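Local coordinates for protein putative MAR1 (PDB 1X9G) that probably acts as a cysteine hydrolase of the isochorismatase superfamily, although its substrate is unknown, at residues M13-S17 with M181-F185; V26-F32 with G114-C120; E170-L174 with I188-L192. All coordinates share one frame; numbering follows the deposited sequence.

Interaction 1. Residues M13-S17 with M181-F185; sequences MPHYS and MDPNF
Tyr-16 meets Asp-182 and Asn-184 at the surface of this alpha/beta subunit, where a type I beta turn (Asp-182 to Phe-185) leads into helix 185-191. The segment 13-17 lies in the loop before the first strand. Tyr-16 CB points toward the turn. With chi1 at 59°, CG stands between the backbone N and the carbonyl carbon, over the rim of the His-15 ring. Further along, His-15 CE1 lies over the centre of the Tyr-16 ring, 3.4 Å above its plane. On one flank Tyr-16 CE1 comes within 3.3 Å of Asp-182 OD2. At the end Tyr-16 OH donates to Asp-182 OD2 over 2.5 Å, entering at the syn lone pair of that oxygen. The ring and carboxylate planes are nearly perpendicular. Tyr-16 OH also accepts from Asn-184 ND2 at 2.9 Å, and it lies close to the amide plane. The phenol oxygen therefore has a donor and an acceptor, which together restrict how the hydroxyl can turn. Asp-182 OD2 takes a second bond, a capping bond from Asn-184 N, on its anti side and well out of the carboxylate plane. His-15 grips the other oxygen: NE2 donates to Asp-182 OD1 over 3.1 Å, bent to 144° and tilted from the ring plane. That ring is steadied from its far nitrogen, His-15 ND1, which shares a 2.7 Å hydrogen bond with Ser-17 OG in the plane of the imidazole.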
# COMPACT_ATOMS: atom_id res chain seq x y z
N MET A 13 -3.09 14.88 13.49
CA MET A 13 -3.69 16.18 13.88
C MET A 13 -3.14 16.67 15.24
O MET A 13 -3.00 15.88 16.18
CB MET A 13 -5.22 16.12 13.93
CG MET A 13 -5.84 15.89 12.56
SD MET A 13 -7.46 16.55 12.34
CE MET A 13 -7.07 18.27 11.98
N PRO A 14 -2.77 17.96 15.33
CA PRO A 14 -2.33 18.49 16.63
C PRO A 14 -3.58 18.79 17.45
O PRO A 14 -4.68 18.83 16.87
CB PRO A 14 -1.59 19.79 16.25
CG PRO A 14 -2.15 20.20 14.94
CD PRO A 14 -2.73 18.97 14.26
N HIS A 15 -3.41 18.99 18.78
CA HIS A 15 -4.49 19.45 19.67
C HIS A 15 -5.26 20.61 19.02
O HIS A 15 -4.66 21.49 18.43
CB HIS A 15 -3.98 19.84 21.09
CG HIS A 15 -5.11 20.18 22.02
ND1 HIS A 15 -5.49 21.48 22.29
CD2 HIS A 15 -6.03 19.39 22.63
CE1 HIS A 15 -6.57 21.49 23.04
NE2 HIS A 15 -6.93 20.23 23.26
N TYR A 16 -6.58 20.59 19.13
CA TYR A 16 -7.44 21.61 18.46
C TYR A 16 -7.06 23.08 18.65
O TYR A 16 -7.40 23.92 17.80
CB TYR A 16 -8.94 21.43 18.77
CG TYR A 16 -9.36 21.50 20.23
CD1 TYR A 16 -9.87 20.36 20.87
CD2 TYR A 16 -9.30 22.70 20.97
CE1 TYR A 16 -10.29 20.40 22.20
CE2 TYR A 16 -9.72 22.75 22.34
CZ TYR A 16 -10.21 21.58 22.94
OH TYR A 16 -10.64 21.54 24.27
N SER A 17 -6.35 23.38 19.75
CA SER A 17 -6.01 24.75 20.12
C SER A 17 -4.68 25.23 19.55
O SER A 17 -4.32 26.39 19.72
CB SER A 17 -6.00 24.90 21.65
OG SER A 17 -4.95 24.12 22.22
N MET A 181 -9.65 13.85 29.69
CA MET A 181 -9.92 14.88 30.72
C MET A 181 -9.86 16.29 30.14
O MET A 181 -9.63 17.26 30.85
CB MET A 181 -8.97 14.72 31.92
CG MET A 181 -9.27 13.48 32.78
SD MET A 181 -10.82 13.55 33.76
CE MET A 181 -12.02 12.71 32.71
N ASP A 182 -10.07 16.37 28.84
CA ASP A 182 -10.02 17.63 28.11
C ASP A 182 -11.31 18.38 28.37
O ASP A 182 -12.37 17.75 28.42
CB ASP A 182 -9.89 17.35 26.60
CG ASP A 182 -9.57 18.59 25.81
OD1 ASP A 182 -8.37 18.93 25.71
OD2 ASP A 182 -10.51 19.24 25.32
N PRO A 183 -11.24 19.73 28.52
CA PRO A 183 -12.45 20.50 28.89
C PRO A 183 -13.55 20.25 27.87
O PRO A 183 -14.76 20.34 28.20
CB PRO A 183 -11.98 21.96 28.83
CG PRO A 183 -10.53 21.90 29.07
CD PRO A 183 -10.07 20.62 28.38
N ASN A 184 -13.15 19.92 26.65
CA ASN A 184 -14.15 19.71 25.62
C ASN A 184 -14.58 18.26 25.35
O ASN A 184 -15.48 18.01 24.55
CB ASN A 184 -13.84 20.51 24.36
CG ASN A 184 -14.23 21.95 24.52
OD1 ASN A 184 -15.39 22.26 24.80
ND2 ASN A 184 -13.27 22.84 24.36
N PHE A 185 -13.99 17.33 26.10
CA PHE A 185 -14.20 15.93 25.87
C PHE A 185 -15.64 15.41 25.97
O PHE A 185 -16.08 14.73 25.05
CB PHE A 185 -13.23 15.03 26.64
CG PHE A 185 -13.40 13.59 26.31
CD1 PHE A 185 -13.88 12.70 27.26
CD2 PHE A 185 -13.20 13.14 24.99
CE1 PHE A 185 -14.09 11.34 26.91
CE2 PHE A 185 -13.42 11.82 24.63
CZ PHE A 185 -13.86 10.91 25.58

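Interaction 2. Residues V26-F32 with G114-C120; sequences VDLQEAF and GIEGHAC
Ile-115, which packs on Asp-27, Leu-28 and Phe-32, is joined to Glu-116 by a cis peptide bond. A non-proline cis peptide here is a hallmark of the isochorismatase fold. It lies between strand 109-115 and helix 117-130. The parallel strands 21-26 and 109-115 meet at a bridge of Val-26 with Gly-114. Ile-115 N donates to Val-26 O over 3.2 Å, nearly straight at 169°. Gly-114 CA adds a C-H...O contact to the same oxygen, with backbone angles (phi 123°) that suit a residue without a side chain. Beyond the bridge, an inverse gamma turn centred on Leu-28 bends the chain. Leu-28 CD2 lies 3.9 Å from Gly-114 CA, and the Leu-28 and Ile-115 side chains cross at about a right angle. Asp-27 CB points toward the 114-120 segment. Its carboxylate is held by Thr-65 through OD2 and by Lys-90 through OD1. Together with Cys-120 in the first turn of the helix, these residues are consistent with the Asp-Lys-Cys set of the superfamily. Cys-120 CB rests 4.0 Å from Val-26 CG2. Phe-32 turns one ring face to Ile-115 CG2, which is offset toward the rim. The Glu-116 carboxylate stands at 78° to that ring. Its OE2 accepts from Gln-145 N, while OE1 approaches Phe-32 CE2 obliquely to 3.4 Å.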
# COMPACT_ATOMS: atom_id res chain seq x y z
N VAL A 26 -17.33 18.95 0.83
CA VAL A 26 -17.21 19.10 -0.63
C VAL A 26 -18.30 18.45 -1.48
O VAL A 26 -18.45 17.25 -1.45
CB VAL A 26 -15.73 19.02 -1.19
CG1 VAL A 26 -14.78 18.45 -0.22
CG2 VAL A 26 -15.64 18.37 -2.58
N ASP A 27 -19.09 19.29 -2.17
CA ASP A 27 -20.08 18.89 -3.20
C ASP A 27 -21.17 17.86 -2.82
O ASP A 27 -21.68 17.13 -3.67
CB ASP A 27 -19.38 18.50 -4.50
CG ASP A 27 -18.47 19.59 -5.03
OD1 ASP A 27 -17.75 19.30 -6.03
OD2 ASP A 27 -18.47 20.73 -4.49
N LEU A 28 -21.58 17.84 -1.56
CA LEU A 28 -22.66 16.94 -1.14
C LEU A 28 -24.08 17.42 -1.61
O LEU A 28 -24.92 17.87 -0.83
CB LEU A 28 -22.54 16.67 0.37
CG LEU A 28 -21.31 15.86 0.82
CD1 LEU A 28 -21.17 15.81 2.34
CD2 LEU A 28 -21.23 14.42 0.22
N GLN A 29 -24.35 17.30 -2.90
CA GLN A 29 -25.53 17.91 -3.52
C GLN A 29 -26.52 16.86 -4.04
O GLN A 29 -26.22 15.65 -4.06
CB GLN A 29 -25.09 18.85 -4.65
CG GLN A 29 -23.77 19.51 -4.31
CD GLN A 29 -23.22 20.37 -5.39
OE1 GLN A 29 -22.03 20.64 -5.42
NE2 GLN A 29 -24.09 20.83 -6.29
N GLU A 30 -27.67 17.35 -4.50
CA GLU A 30 -28.84 16.52 -4.76
C GLU A 30 -28.66 15.54 -5.92
O GLU A 30 -29.10 14.40 -5.82
CB GLU A 30 -30.09 17.39 -4.90
CG GLU A 30 -31.44 16.63 -5.02
CD GLU A 30 -31.73 15.70 -3.83
OE1 GLU A 30 -30.88 14.80 -3.52
OE2 GLU A 30 -32.81 15.86 -3.22
N ALA A 31 -28.01 15.97 -7.00
CA ALA A 31 -27.80 15.08 -8.15
C ALA A 31 -27.16 13.75 -7.74
O ALA A 31 -27.48 12.69 -8.30
CB ALA A 31 -26.93 15.77 -9.18
N PHE A 32 -26.29 13.83 -6.72
CA PHE A 32 -25.40 12.76 -6.29
C PHE A 32 -25.98 11.82 -5.26
O PHE A 32 -25.61 10.65 -5.21
CB PHE A 32 -24.13 13.37 -5.71
CG PHE A 32 -23.26 14.03 -6.73
CD1 PHE A 32 -23.19 15.42 -6.80
CD2 PHE A 32 -22.52 13.24 -7.65
CE1 PHE A 32 -22.39 16.05 -7.74
CE2 PHE A 32 -21.71 13.84 -8.62
CZ PHE A 32 -21.64 15.26 -8.67
N GLY A 114 -16.41 14.47 1.68
CA GLY A 114 -17.37 14.58 0.58
C GLY A 114 -17.14 13.70 -0.66
O GLY A 114 -16.54 12.64 -0.57
N ILE A 115 -17.56 14.21 -1.81
CA ILE A 115 -17.71 13.49 -3.02
C ILE A 115 -17.19 14.40 -4.16
O ILE A 115 -17.30 15.58 -4.04
CB ILE A 115 -19.17 13.11 -3.19
CG1 ILE A 115 -19.25 11.78 -3.93
CG2 ILE A 115 -20.07 14.24 -3.90
CD1 ILE A 115 -19.65 10.64 -3.02
N GLU A 116 -16.53 13.88 -5.22
CA GLU A 116 -16.14 12.47 -5.40
C GLU A 116 -14.65 12.28 -5.17
O GLU A 116 -13.84 13.10 -5.63
CB GLU A 116 -16.48 12.01 -6.81
CG GLU A 116 -17.92 12.23 -7.22
CD GLU A 116 -18.44 11.19 -8.21
OE1 GLU A 116 -19.24 11.60 -9.09
OE2 GLU A 116 -18.08 9.98 -8.13
N GLY A 117 -14.31 11.15 -4.53
CA GLY A 117 -12.93 10.79 -4.15
C GLY A 117 -11.87 11.01 -5.22
O GLY A 117 -10.78 11.53 -4.95
N HIS A 118 -12.23 10.65 -6.46
CA HIS A 118 -11.30 10.68 -7.59
C HIS A 118 -11.38 11.94 -8.44
O HIS A 118 -10.64 12.05 -9.44
CB HIS A 118 -11.55 9.47 -8.47
CG HIS A 118 -12.91 9.47 -9.09
ND1 HIS A 118 -14.06 9.23 -8.36
CD2 HIS A 118 -13.31 9.73 -10.36
CE1 HIS A 118 -15.11 9.31 -9.16
NE2 HIS A 118 -14.68 9.59 -10.38
N ALA A 119 -12.25 12.88 -8.05
CA ALA A 119 -12.57 14.00 -8.91
C ALA A 119 -12.33 15.29 -8.15
O ALA A 119 -11.18 15.68 -7.97
CB ALA A 119 -14.02 13.86 -9.45
N CYS A 120 -13.38 15.94 -7.64
CA CYS A 120 -13.21 17.15 -6.87
C CYS A 120 -12.30 16.94 -5.67
O CYS A 120 -11.42 17.80 -5.42
CB CYS A 120 -14.58 17.72 -6.43
SG CYS A 120 -15.86 17.96 -7.79

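Interaction 3. Residues E170-L174 with I188-L192; sequences ESILL and ISKLL
Leu-173 CD1 is the hub of a small apolar cluster between helices 169-176 and 185-191. It meets Leu-192 CD1 at 3.4 Å, a tight methyl contact. The same Leu-173 CD1 touches Ile-188 CG2 at 3.8 Å and Leu-191 CB at 4.1 Å. Leu-173 and Leu-192 run past one another from opposing directions, and Leu-192 CD1 also lies near Leu-173 CG and CB. The other methyl of Leu-192, CD2, reaches Leu-174 CD2 at 3.6 Å. Leu-192 thus touches two consecutive leucines of helix 169-176. Glu-170 also touches Leu-192. Its CG is anti to the backbone N (chi1 162°) and the chain stays extended beyond it, which carries OE1 to 3.8 Å from Leu-192 CG. The two side chains cross at about a right angle there. This oxygen meets carbon, but the polar end has a partner elsewhere: OE2 accepts from His-118 NE2 of a neighbouring subunit. Ile-188 CG2 also meets Leu-173 CB at 4.1 Å. Further out, Leu-52 of helix 39-55 lies against both Leu-173 and Ile-188, and Leu-191 touches Arg-51. The two C-terminal helices therefore pack on each other and on helix 39-55, while helix 169-176, which follows strand 164-167, outermost in this chain's sheet, also faces the neighbouring subunit.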
# COMPACT_ATOMS: atom_id res chain seq x y z
N GLU A 170 -13.79 9.14 13.61
CA GLU A 170 -13.54 8.90 15.03
C GLU A 170 -12.07 9.09 15.32
O GLU A 170 -11.72 9.77 16.25
CB GLU A 170 -14.10 7.56 15.54
CG GLU A 170 -13.51 7.09 16.84
CD GLU A 170 -14.28 5.93 17.46
OE1 GLU A 170 -15.49 6.16 17.68
OE2 GLU A 170 -13.71 4.82 17.76
N SER A 171 -11.19 8.57 14.49
CA SER A 171 -9.75 8.80 14.69
C SER A 171 -9.45 10.27 14.77
O SER A 171 -8.71 10.69 15.62
CB SER A 171 -8.94 8.26 13.50
OG SER A 171 -7.59 8.07 13.90
N ILE A 172 -9.99 11.04 13.85
CA ILE A 172 -9.76 12.49 13.79
C ILE A 172 -10.30 13.29 15.00
O ILE A 172 -9.59 14.19 15.47
CB ILE A 172 -10.33 13.06 12.47
CG1 ILE A 172 -9.38 12.75 11.31
CG2 ILE A 172 -10.52 14.59 12.53
CD1 ILE A 172 -10.00 13.14 9.91
N LEU A 173 -11.53 12.99 15.49
CA LEU A 173 -12.01 13.68 16.70
C LEU A 173 -11.08 13.48 17.89
O LEU A 173 -10.69 14.42 18.53
CB LEU A 173 -13.45 13.32 17.09
CG LEU A 173 -14.66 13.54 16.18
CD1 LEU A 173 -15.89 13.89 17.00
CD2 LEU A 173 -14.46 14.54 15.01
N LEU A 174 -10.68 12.24 18.13
CA LEU A 174 -9.73 11.84 19.14
C LEU A 174 -8.32 12.41 19.02
O LEU A 174 -7.56 12.42 19.99
CB LEU A 174 -9.62 10.31 19.11
CG LEU A 174 -10.90 9.59 19.54
CD1 LEU A 174 -10.66 8.09 19.76
CD2 LEU A 174 -11.52 10.22 20.83
N ILE A 188 -17.52 16.35 22.93
CA ILE A 188 -17.00 15.67 21.76
C ILE A 188 -17.26 14.17 21.83
O ILE A 188 -17.62 13.54 20.82
CB ILE A 188 -15.50 15.98 21.58
CG1 ILE A 188 -15.33 17.48 21.30
CG2 ILE A 188 -14.92 15.16 20.44
CD1 ILE A 188 -13.89 17.98 21.15
N SER A 189 -17.11 13.62 23.03
CA SER A 189 -17.44 12.21 23.31
C SER A 189 -18.86 11.87 22.85
O SER A 189 -19.12 10.78 22.34
CB SER A 189 -17.27 11.94 24.82
OG SER A 189 -17.61 10.62 25.19
N LYS A 190 -19.77 12.82 23.04
CA LYS A 190 -21.18 12.62 22.74
C LYS A 190 -21.46 12.41 21.25
O LYS A 190 -22.34 11.63 20.87
CB LYS A 190 -21.97 13.82 23.33
CG LYS A 190 -23.19 14.32 22.55
CD LYS A 190 -23.35 15.84 22.67
CE LYS A 190 -22.68 16.61 21.51
NZ LYS A 190 -23.67 17.28 20.57
N LEU A 191 -20.70 13.12 20.42
CA LEU A 191 -20.72 12.94 18.97
C LEU A 191 -20.36 11.50 18.59
O LEU A 191 -21.06 10.85 17.81
CB LEU A 191 -19.74 13.91 18.33
CG LEU A 191 -20.10 15.37 18.55
CD1 LEU A 191 -19.05 16.33 18.02
CD2 LEU A 191 -21.47 15.62 17.90
N LEU A 192 -19.27 11.01 19.17
CA LEU A 192 -18.76 9.64 19.00
C LEU A 192 -19.71 8.49 19.40
O LEU A 192 -19.46 7.33 19.07
CB LEU A 192 -17.45 9.48 19.79
CG LEU A 192 -16.07 9.65 19.14
CD1 LEU A 192 -16.04 10.61 17.94
CD2 LEU A 192 -15.04 10.05 20.20

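Interactions 1 and 3 sit on one side of the chain's centre, interaction 2 on the other. Interactions 1 and 3 are about 11 Å apart between centres, and Met-13 SD packs on Ile-172 CG2 at 3.6 Å. Interaction 2 lies about 30 Å from interaction 1 and about 24 Å from interaction 3, between centres. In sequence it falls between the segments of interaction 1 and closes before interaction 3 opens. Segment 181-185 comes between 170-174 and 188-192. The N-terminal loop and C-terminal helices pack together at one end of the subunit, while the ends of strands 21-26 and 109-115 form the probable active-site region. Across subunits, helix 169-176 of one copy meets the start of helix 117-130 of another, linking interactions 3 and 2.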